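Local coordinates for MdcA (Pseudomonas aeruginosa, PDB 5VIT), which serves as the alpha subunit of malonate decarboxylase and probably acts as a transferase that passes the acyl carrier protein from acetate to malonate, at residues Glu17-Arg20 against Arg21-Arg24; Gln503-Arg507 against Glu508-Ala512; Leu529-Ser533 against Ile534-Val538; Glu92-Asp95 against Leu96-Leu99. All blocks are in the same frame, centred on the assembly; numbering follows the deposited sequence.

All four contacts are local, and each belongs to a different helix. Contacts 1 and 4 lie along helices 13-23 and 91-98, in the half of the chain that carries the parallel sheet; their centres are about 26 Å apart. Contact 2 closes helix 502-507 and contact 3 opens helix 534-540. Contact 1 is a surface contact joined by charge, about 68 Å from contact 2 between centres. Contact 2 is partly buried: its salt bridge faces other protein chains and its apolar side packs on its own chain. Contact 3, also partly buried, caps a helix start with a serine, while a glutamate holds the residue before the cap. Contact 4 is largely buried, its side chains resting mostly on backbone carbonyls.

Contact 1. Residues Glu17-Arg20 against Arg21-Arg24; sequences EKQR and RLER
Glu17 and Arg21, one helical turn apart on helix 13-23, are joined by a salt bridge. Arg21 NE donates to Glu17 OE2 over 2.8 Å, and the bond is nearly straight at 170°. The oxygen lies close to the guanidinium plane and is approached on its anti side. The two flat groups stand at right angles. Glu17 reaches this point with CG anti to its backbone N (chi1 166°) and a bend at chi2. Arg20 adds a second positive charge. Its NH1 is 2.9 Å from Glu17 OE1, but that oxygen lies well off the guanidinium plane, so this pairing is by charge alone. The far end of Arg21 is held elsewhere: NH1 binds Asp51 and the Leu46 carbonyl. Lys18 NZ makes its own salt bridge to Asp211.

Backbone bonds carry the helix itself. Arg21 N binds Glu17 O at 3.1 Å and Leu22 N binds Lys18 O at 3.0 Å. The bond from Arg24 N to Arg20 O is weak, at 3.4 Å.

Side-chain packing is slight: the Leu22 CD1 methyl lies 3.7 Å from Gln19 NE2. Lys18 and Arg21 also touch Ile185 of strand 185-190, which places the helix against the parallel sheet. With two arginines around it, the Glu17 carboxylate is probably stabilised in its charged form.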
loop_
_atom_site.group_PDB
_atom_site.type_symbol
_atom_site.label_atom_id
_atom_site.label_comp_id
_atom_site.label_asym_id
_atom_site.label_seq_id
_atom_site.Cartn_x
_atom_site.Cartn_y
_atom_site.Cartn_z
ATOM N N GLU A 17 -2.981 62.849 10.386
ATOM C CA GLU A 17 -3.957 62.130 11.210
ATOM C C GLU A 17 -3.286 61.441 12.402
ATOM O O GLU A 17 -3.803 61.482 13.520
ATOM C CB GLU A 17 -4.730 61.112 10.360
ATOM C CG GLU A 17 -5.517 60.084 11.146
ATOM C CD GLU A 17 -6.716 60.676 11.876
ATOM O OE1 GLU A 17 -7.100 61.827 11.562
ATOM O OE2 GLU A 17 -7.276 59.985 12.763
ATOM N N LYS A 18 -2.122 60.834 12.179
ATOM C CA LYS A 18 -1.361 60.257 13.288
ATOM C C LYS A 18 -0.980 61.333 14.300
ATOM O O LYS A 18 -1.080 61.129 15.510
ATOM C CB LYS A 18 -0.094 59.552 12.799
ATOM C CG LYS A 18 0.587 58.723 13.887
ATOM C CD LYS A 18 1.958 58.203 13.481
ATOM C CE LYS A 18 2.551 57.347 14.576
ATOM N NZ LYS A 18 4.008 57.106 14.405
ATOM N N GLN A 19 -0.539 62.482 13.801
ATOM C CA GLN A 19 -0.110 63.562 14.674
ATOM C C GLN A 19 -1.240 64.020 15.610
ATOM O O GLN A 19 -1.009 64.261 16.793
ATOM C CB GLN A 19 0.413 64.728 13.842
ATOM C CG GLN A 19 1.700 65.305 14.371
ATOM C CD GLN A 19 2.710 64.232 14.738
ATOM O OE1 GLN A 19 3.264 63.562 13.866
ATOM N NE2 GLN A 19 2.953 64.062 16.036
ATOM N N ARG A 20 -2.455 64.113 15.077
ATOM C CA ARG A 20 -3.629 64.521 15.852
ATOM C C ARG A 20 -4.028 63.472 16.896
ATOM O O ARG A 20 -4.463 63.819 17.995
ATOM C CB ARG A 20 -4.809 64.819 14.910
ATOM C CG ARG A 20 -6.143 64.198 15.318
ATOM C CD ARG A 20 -7.215 64.407 14.245
ATOM N NE ARG A 20 -8.395 63.556 14.448
ATOM C CZ ARG A 20 -9.301 63.283 13.504
ATOM N NH1 ARG A 20 -9.174 63.792 12.284
ATOM N NH2 ARG A 20 -10.340 62.500 13.774
ATOM N N ARG A 21 -3.880 62.192 16.559
ATOM C CA ARG A 21 -4.180 61.127 17.513
ATOM C C ARG A 21 -3.192 61.167 18.679
ATOM O O ARG A 21 -3.586 61.042 19.841
ATOM C CB ARG A 21 -4.152 59.752 16.833
ATOM C CG ARG A 21 -5.248 59.533 15.793
ATOM C CD ARG A 21 -5.187 58.110 15.243
ATOM N NE ARG A 21 -6.121 57.859 14.146
ATOM C CZ ARG A 21 -6.583 56.655 13.828
ATOM N NH1 ARG A 21 -6.223 55.599 14.545
ATOM N NH2 ARG A 21 -7.419 56.505 12.809
ATOM N N LEU A 22 -1.915 61.356 18.356
ATOM C CA LEU A 22 -0.843 61.373 19.346
ATOM C C LEU A 22 -1.021 62.491 20.380
ATOM O O LEU A 22 -0.693 62.324 21.558
ATOM C CB LEU A 22 0.518 61.522 18.656
ATOM C CG LEU A 22 1.071 60.326 17.873
ATOM C CD1 LEU A 22 2.468 60.623 17.333
ATOM C CD2 LEU A 22 1.093 59.091 18.734
ATOM N N GLU A 23 -1.541 63.632 19.944
ATOM C CA GLU A 23 -1.696 64.757 20.854
ATOM C C GLU A 23 -2.909 64.578 21.763
ATOM O O GLU A 23 -2.970 65.163 22.838
ATOM C CB GLU A 23 -1.789 66.074 20.076
ATOM C CG GLU A 23 -0.975 67.201 20.713
ATOM C CD GLU A 23 0.527 66.999 20.566
ATOM O OE1 GLU A 23 0.947 66.267 19.642
ATOM O OE2 GLU A 23 1.286 67.564 21.382
ATOM N N ARG A 24 -3.858 63.740 21.358
ATOM C CA ARG A 24 -5.008 63.458 22.219
ATOM C C ARG A 24 -4.639 62.556 23.405
ATOM O O ARG A 24 -5.471 62.293 24.269
ATOM C CB ARG A 24 -6.153 62.827 21.414
ATOM C CG ARG A 24 -6.732 63.758 20.354
ATOM C CD ARG A 24 -7.541 64.915 20.974
ATOM N NE ARG A 24 -8.797 64.488 21.603
ATOM C CZ ARG A 24 -9.604 65.292 22.294
ATOM N NH1 ARG A 24 -9.292 66.572 22.453
ATOM N NH2 ARG A 24 -10.727 64.820 22.824
#

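Contact 2. Residues Gln503-Arg507 against Glu508-Ala512; sequences QRMRR and EGLIA
Arg504 and Glu508 are linked by a salt bridge at the end of helix 502-507. Arg504 NE lies 3.0 Å from Glu508 OE2, but the hydrogen bond is bent and weak. The guanidinium and carboxylate planes are 83° apart. Glu508 CG stands anti to its carbonyl carbon (chi1 -64°), and the extended chain then carries the carboxylate back along the helix to Arg504. On the apolar side, Met505 CE meets Ile511 CG2 at 4.0 Å.

A Schellman motif ends the helix here. Gly509 has positive phi (77°). Its N binds Arg506 O at 3.1 Å, and Leu510 N binds Met505 O at 2.9 Å. The turn brings Met505 CB within 4.2 Å of Leu510 CB, the apolar pair that often accompanies this motif. A water donates to both Arg506 O and Ile511 O, 2.7 Å from each, and so ties the last helical turn to strand 511-512.

Further out, Met483 and Ala486 of helix 477-486 pack on Met505. Arg506 is held by Asp516. Other protein chains face the charged side: Arg504 NH2 forms a salt bridge with an acidic side chain of one, and Glu508 OE2 with a basic side chain of another.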
loop_
_atom_site.group_PDB
_atom_site.type_symbol
_atom_site.label_atom_id
_atom_site.label_comp_id
_atom_site.label_asym_id
_atom_site.label_seq_id
_atom_site.Cartn_x
_atom_site.Cartn_y
_atom_site.Cartn_z
ATOM N N GLN A 503 -5.035 -5.555 -5.310
ATOM C CA GLN A 503 -3.774 -6.237 -5.628
ATOM C C GLN A 503 -3.024 -5.533 -6.764
ATOM O O GLN A 503 -1.818 -5.301 -6.687
ATOM C CB GLN A 503 -4.018 -7.705 -5.997
ATOM C CG GLN A 503 -2.730 -8.496 -6.320
ATOM C CD GLN A 503 -2.368 -8.518 -7.816
ATOM O OE1 GLN A 503 -3.236 -8.359 -8.700
ATOM N NE2 GLN A 503 -1.078 -8.716 -8.104
ATOM N N ARG A 504 -3.758 -5.196 -7.811
ATOM C CA ARG A 504 -3.208 -4.471 -8.939
ATOM C C ARG A 504 -2.635 -3.112 -8.537
ATOM O O ARG A 504 -1.549 -2.728 -8.987
ATOM C CB ARG A 504 -4.292 -4.288 -10.000
ATOM C CG ARG A 504 -3.903 -3.411 -11.178
ATOM C CD ARG A 504 -4.639 -3.894 -12.405
ATOM N NE ARG A 504 -3.840 -3.681 -13.599
ATOM C CZ ARG A 504 -3.491 -4.641 -14.449
ATOM N NH1 ARG A 504 -3.864 -5.903 -14.238
ATOM N NH2 ARG A 504 -2.762 -4.327 -15.512
ATOM N N MET A 505 -3.367 -2.381 -7.698
ATOM C CA MET A 505 -2.911 -1.065 -7.276
ATOM C C MET A 505 -1.643 -1.195 -6.443
ATOM O O MET A 505 -0.727 -0.377 -6.562
ATOM C CB MET A 505 -4.013 -0.348 -6.516
ATOM C CG MET A 505 -5.260 -0.162 -7.397
ATOM S SD MET A 505 -6.612 0.732 -6.616
ATOM C CE MET A 505 -5.952 2.390 -6.612
ATOM N N ARG A 506 -1.576 -2.249 -5.638
ATOM C CA ARG A 506 -0.380 -2.553 -4.853
ATOM C C ARG A 506 0.843 -2.822 -5.736
ATOM O O ARG A 506 1.907 -2.218 -5.584
ATOM C CB ARG A 506 -0.634 -3.769 -3.979
ATOM C CG ARG A 506 -1.704 -3.560 -2.931
ATOM C CD ARG A 506 -1.167 -4.046 -1.646
ATOM N NE ARG A 506 -1.655 -5.336 -1.231
ATOM C CZ ARG A 506 -0.987 -6.158 -0.429
ATOM N NH1 ARG A 506 0.229 -5.841 0.005
ATOM N NH2 ARG A 506 -1.532 -7.311 -0.080
ATOM N N ARG A 507 0.656 -3.759 -6.651
ATOM C CA ARG A 507 1.672 -4.170 -7.586
ATOM C C ARG A 507 2.171 -3.018 -8.473
ATOM O O ARG A 507 3.365 -2.908 -8.715
ATOM C CB ARG A 507 1.129 -5.305 -8.441
ATOM C CG ARG A 507 2.185 -6.078 -9.196
ATOM C CD ARG A 507 1.562 -7.259 -9.936
ATOM N NE ARG A 507 0.264 -6.944 -10.546
ATOM C CZ ARG A 507 0.177 -6.224 -11.673
ATOM N NH1 ARG A 507 1.310 -5.788 -12.274
ATOM N NH2 ARG A 507 -1.014 -5.935 -12.235
ATOM N N GLU A 508 1.265 -2.160 -8.934
ATOM C CA GLU A 508 1.650 -1.009 -9.755
ATOM C C GLU A 508 2.254 0.148 -8.952
ATOM O O GLU A 508 2.707 1.129 -9.524
ATOM C CB GLU A 508 0.451 -0.524 -10.560
ATOM C CG GLU A 508 0.012 -1.590 -11.552
ATOM C CD GLU A 508 -1.148 -1.177 -12.404
ATOM O OE1 GLU A 508 -1.769 -0.141 -12.097
ATOM O OE2 GLU A 508 -1.440 -1.897 -13.385
ATOM N N GLY A 509 2.274 0.019 -7.628
ATOM C CA GLY A 509 2.818 1.063 -6.780
ATOM C C GLY A 509 1.916 2.268 -6.578
ATOM O O GLY A 509 2.380 3.292 -6.093
ATOM N N LEU A 510 0.640 2.157 -6.949
ATOM C CA LEU A 510 -0.335 3.248 -6.767
ATOM C C LEU A 510 -0.667 3.419 -5.290
ATOM O O LEU A 510 -0.845 4.541 -4.786
ATOM C CB LEU A 510 -1.616 2.975 -7.568
ATOM C CG LEU A 510 -1.453 2.821 -9.090
ATOM C CD1 LEU A 510 -2.816 2.679 -9.818
ATOM C CD2 LEU A 510 -0.642 3.995 -9.662
ATOM N N ILE A 511 -0.758 2.288 -4.594
ATOM C CA ILE A 511 -0.918 2.300 -3.154
ATOM C C ILE A 511 0.092 1.353 -2.538
ATOM O O ILE A 511 0.606 0.449 -3.201
ATOM C CB ILE A 511 -2.336 1.890 -2.717
ATOM C CG1 ILE A 511 -2.515 0.371 -2.801
ATOM C CG2 ILE A 511 -3.403 2.608 -3.563
ATOM C CD1 ILE A 511 -3.940 -0.106 -2.532
ATOM N N ALA A 512 0.399 1.591 -1.274
ATOM C CA ALA A 512 1.188 0.656 -0.485
ATOM C C ALA A 512 0.414 0.330 0.778
ATOM O O ALA A 512 -0.014 1.231 1.501
ATOM C CB ALA A 512 2.552 1.249 -0.141
HETATM O O HOH W 1 2.929 -0.872 -3.496
#

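Contact 3. Residues Leu529-Ser533 against Ile534-Val538; sequences LAAKS and IAELV
Glu536 folds back over Ser533 and Lys532 at the start of helix 534-540, where Ser533 is the N-cap. The cap bond runs from Glu536 N to Ser533 OG, 3.2 Å. The serine hydroxyl sits between its backbone N and carbonyl carbon (chi1 64°), which turns OG toward the first helical turn.

The Glu536 side chain can be followed outward from there. Its CB lies 3.6 Å from Ser533 OG and also meets Ala531 CB. Its CG passes close to the capping hydroxyl, with Ser533 OG at 3.2 Å. Its CD lies near the Lys532 backbone. OE1 accepts from Lys532 N at 2.9 Å, and the donor approaches from above the carboxylate plane. The glutamate therefore holds the residue just before the cap, while the serine holds the glutamate backbone.

Beside these polar contacts, Ala531 CB touches Leu537 CD2 at 3.5 Å. Leu537 also packs on Leu270 of helix 263-278 and on Pro299, so the capped end is seated against neighbouring helices. Lys532 NZ donates to Leu529 O. One water joins the two charged side chains: it donates to Glu536 OE1 at 2.8 Å and accepts from Lys532 NZ at 2.9 Å.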
loop_
_atom_site.group_PDB
_atom_site.type_symbol
_atom_site.label_atom_id
_atom_site.label_comp_id
_atom_site.label_asym_id
_atom_site.label_seq_id
_atom_site.Cartn_x
_atom_site.Cartn_y
_atom_site.Cartn_z
ATOM N N LEU A 529 7.149 4.341 21.104
ATOM C CA LEU A 529 7.286 5.747 21.491
ATOM C C LEU A 529 8.526 5.924 22.370
ATOM O O LEU A 529 8.629 5.309 23.427
ATOM C CB LEU A 529 6.033 6.255 22.231
ATOM C CG LEU A 529 4.695 6.251 21.469
ATOM C CD1 LEU A 529 3.524 6.736 22.343
ATOM C CD2 LEU A 529 4.801 7.097 20.220
ATOM N N ALA A 530 9.449 6.772 21.920
ATOM C CA ALA A 530 10.683 7.066 22.633
ATOM C C ALA A 530 10.413 7.685 23.997
ATOM O O ALA A 530 11.172 7.468 24.945
ATOM C CB ALA A 530 11.554 7.989 21.811
ATOM N N ALA A 531 9.341 8.469 24.092
ATOM C CA ALA A 531 8.859 8.938 25.387
ATOM C C ALA A 531 7.358 8.668 25.492
ATOM O O ALA A 531 6.627 8.905 24.530
ATOM C CB ALA A 531 9.156 10.408 25.567
ATOM N N LYS A 532 6.900 8.188 26.647
ATOM C CA LYS A 532 5.499 7.758 26.812
ATOM C C LYS A 532 4.593 8.801 27.450
ATOM O O LYS A 532 3.371 8.616 27.514
ATOM C CB LYS A 532 5.424 6.491 27.666
ATOM C CG LYS A 532 5.404 5.195 26.878
ATOM C CD LYS A 532 6.764 4.753 26.609
ATOM C CE LYS A 532 6.784 3.406 25.956
ATOM N NZ LYS A 532 8.167 3.214 25.495
ATOM N N SER A 533 5.191 9.891 27.927
ATOM C CA SER A 533 4.487 10.850 28.777
ATOM C C SER A 533 5.225 12.174 28.789
ATOM O O SER A 533 6.380 12.241 28.385
ATOM C CB SER A 533 4.381 10.329 30.209
ATOM O OG SER A 533 5.689 10.202 30.759
ATOM N N ILE A 534 4.563 13.218 29.267
ATOM C CA ILE A 534 5.223 14.501 29.493
ATOM C C ILE A 534 6.437 14.367 30.423
ATOM O O ILE A 534 7.518 14.880 30.123
ATOM C CB ILE A 534 4.228 15.508 30.065
ATOM C CG1 ILE A 534 3.155 15.823 29.009
ATOM C CG2 ILE A 534 4.941 16.774 30.491
ATOM C CD1 ILE A 534 3.710 16.593 27.809
ATOM N N ALA A 535 6.276 13.646 31.529
ATOM C CA ALA A 535 7.380 13.444 32.469
ATOM C C ALA A 535 8.597 12.807 31.786
ATOM O O ALA A 535 9.742 13.138 32.114
ATOM C CB ALA A 535 6.933 12.595 33.664
ATOM N N GLU A 536 8.358 11.923 30.820
ATOM C CA GLU A 536 9.469 11.293 30.104
ATOM C C GLU A 536 10.090 12.258 29.103
ATOM O O GLU A 536 11.282 12.167 28.806
ATOM C CB GLU A 536 9.015 10.003 29.415
ATOM C CG GLU A 536 8.635 8.906 30.420
ATOM C CD GLU A 536 8.702 7.484 29.851
ATOM O OE1 GLU A 536 8.802 7.306 28.618
ATOM O OE2 GLU A 536 8.637 6.536 30.660
ATOM N N LEU A 537 9.285 13.187 28.594
ATOM C CA LEU A 537 9.807 14.255 27.751
ATOM C C LEU A 537 10.750 15.135 28.588
ATOM O O LEU A 537 11.820 15.514 28.121
ATOM C CB LEU A 537 8.660 15.088 27.126
ATOM C CG LEU A 537 7.852 14.407 26.003
ATOM C CD1 LEU A 537 6.767 15.319 25.382
ATOM C CD2 LEU A 537 8.756 13.853 24.908
ATOM N N VAL A 538 10.367 15.449 29.826
ATOM C CA VAL A 538 11.208 16.291 30.678
ATOM C C VAL A 538 12.537 15.586 30.930
ATOM O O VAL A 538 13.607 16.195 30.852
ATOM C CB VAL A 538 10.524 16.630 32.012
ATOM C CG1 VAL A 538 11.480 17.408 32.924
ATOM C CG2 VAL A 538 9.242 17.426 31.768
HETATM O O HOH W 2 9.679 4.904 27.368
#

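Contact 4. Residues Glu92-Asp95 against Leu96-Leu99; sequences EHLD and LFEL
Phe97 sets its ring edge against the backbone of His93 and Leu94 within helix 91-98. This helix is the crossover of a beta-alpha-beta unit and links strand 81-85 to strand 102-107 of the parallel sheet. His93 O lies in the plane of the ring, 3.4 Å from Phe97 CD1 and 3.5 Å from Phe97 CE1. The oxygen thus faces the C-H rim and not the pi cloud. The ring is brought there by chi1 of -66°, with CG anti to the carbonyl carbon. The Leu94 side chain comes from off the ring plane, its CD2 branch 4.2 Å from Phe97 CD1.

Leu96 and Phe97 both reach Met83 of strand 81-85, and His93 reaches Met85, so these three face the sheet. Leu96 lays its CG 3.3 Å from Glu92 O. Leu94 takes another direction and packs on Ile117 and Leu120 of helix 114-122. Asp95 OD1 forms a salt bridge with Arg116. On helix 64-70, Ser67 OG is hydrogen-bonded to OE1 of the buried Glu92.

Near the end of the helix, Leu94 O accepts from two donors. Glu98 N, at 3.2 Å, comes in the carbonyl plane, while Phe97 N, at 3.0 Å, lies above it. The exposed Leu99 folds back over the preceding turn. Its N binds Asp95 O at 2.7 Å, nearly in line with the carbonyl bond, and Leu99 CG rests 3.2 Å from that same Asp95 O.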
loop_
_atom_site.group_PDB
_atom_site.type_symbol
_atom_site.label_atom_id
_atom_site.label_comp_id
_atom_site.label_asym_id
_atom_site.label_seq_id
_atom_site.Cartn_x
_atom_site.Cartn_y
_atom_site.Cartn_z
ATOM N N GLU A 92 -12.296 37.450 24.692
ATOM C CA GLU A 92 -12.411 38.898 24.469
ATOM C C GLU A 92 -12.365 39.262 22.989
ATOM O O GLU A 92 -12.829 40.340 22.590
ATOM C CB GLU A 92 -11.294 39.681 25.169
ATOM C CG GLU A 92 -10.674 39.012 26.347
ATOM C CD GLU A 92 -9.610 38.039 25.938
ATOM O OE1 GLU A 92 -8.511 38.475 25.520
ATOM O OE2 GLU A 92 -9.888 36.832 26.039
ATOM N N HIS A 93 -11.753 38.392 22.191
ATOM C CA HIS A 93 -11.609 38.630 20.768
ATOM C C HIS A 93 -12.987 38.709 20.124
ATOM O O HIS A 93 -13.296 39.654 19.388
ATOM C CB HIS A 93 -10.763 37.528 20.126
ATOM C CG HIS A 93 -9.338 37.502 20.598
ATOM N ND1 HIS A 93 -8.508 36.423 20.401
ATOM C CD2 HIS A 93 -8.598 38.438 21.245
ATOM C CE1 HIS A 93 -7.312 36.692 20.901
ATOM N NE2 HIS A 93 -7.342 37.901 21.424
ATOM N N LEU A 94 -13.832 37.731 20.427
ATOM C CA LEU A 94 -15.172 37.725 19.868
ATOM C C LEU A 94 -16.142 38.563 20.702
ATOM O O LEU A 94 -17.184 38.979 20.198
ATOM C CB LEU A 94 -15.677 36.301 19.724
ATOM C CG LEU A 94 -14.835 35.444 18.773
ATOM C CD1 LEU A 94 -15.562 34.161 18.479
ATOM C CD2 LEU A 94 -14.517 36.186 17.481
ATOM N N ASP A 95 -15.797 38.823 21.962
ATOM C CA ASP A 95 -16.554 39.783 22.764
ATOM C C ASP A 95 -16.691 41.116 22.014
ATOM O O ASP A 95 -17.771 41.710 21.986
ATOM C CB ASP A 95 -15.892 39.995 24.134
ATOM C CG ASP A 95 -16.137 38.830 25.095
ATOM O OD1 ASP A 95 -17.133 38.098 24.909
ATOM O OD2 ASP A 95 -15.327 38.636 26.028
ATOM N N LEU A 96 -15.604 41.546 21.371
ATOM C CA LEU A 96 -15.575 42.785 20.587
ATOM C C LEU A 96 -16.738 42.903 19.603
ATOM O O LEU A 96 -17.262 43.993 19.364
ATOM C CB LEU A 96 -14.258 42.899 19.818
ATOM C CG LEU A 96 -12.953 43.001 20.609
ATOM C CD1 LEU A 96 -11.759 43.078 19.664
ATOM C CD2 LEU A 96 -12.967 44.192 21.533
ATOM N N PHE A 97 -17.147 41.771 19.048
ATOM C CA PHE A 97 -18.180 41.756 18.024
ATOM C C PHE A 97 -19.561 41.751 18.658
ATOM O O PHE A 97 -20.473 42.450 18.206
ATOM C CB PHE A 97 -17.986 40.546 17.096
ATOM C CG PHE A 97 -16.712 40.614 16.284
ATOM C CD1 PHE A 97 -15.499 40.232 16.838
ATOM C CD2 PHE A 97 -16.726 41.099 14.982
ATOM C CE1 PHE A 97 -14.330 40.322 16.105
ATOM C CE2 PHE A 97 -15.557 41.182 14.241
ATOM C CZ PHE A 97 -14.361 40.792 14.802
ATOM N N GLU A 98 -19.700 40.964 19.715
ATOM C CA GLU A 98 -20.943 40.893 20.466
ATOM C C GLU A 98 -21.250 42.247 21.095
ATOM O O GLU A 98 -22.390 42.700 21.088
ATOM C CB GLU A 98 -20.842 39.803 21.535
ATOM C CG GLU A 98 -22.128 39.060 21.821
ATOM C CD GLU A 98 -21.872 37.721 22.494
ATOM O OE1 GLU A 98 -21.530 36.748 21.783
ATOM O OE2 GLU A 98 -21.992 37.643 23.733
ATOM N N LEU A 99 -20.219 42.902 21.617
ATOM C CA LEU A 99 -20.394 44.184 22.283
ATOM C C LEU A 99 -20.644 45.319 21.293
ATOM O O LEU A 99 -20.980 46.436 21.697
ATOM C CB LEU A 99 -19.167 44.509 23.146
ATOM C CG LEU A 99 -18.858 43.632 24.364
ATOM C CD1 LEU A 99 -17.456 43.911 24.872
ATOM C CD2 LEU A 99 -19.852 43.885 25.471
#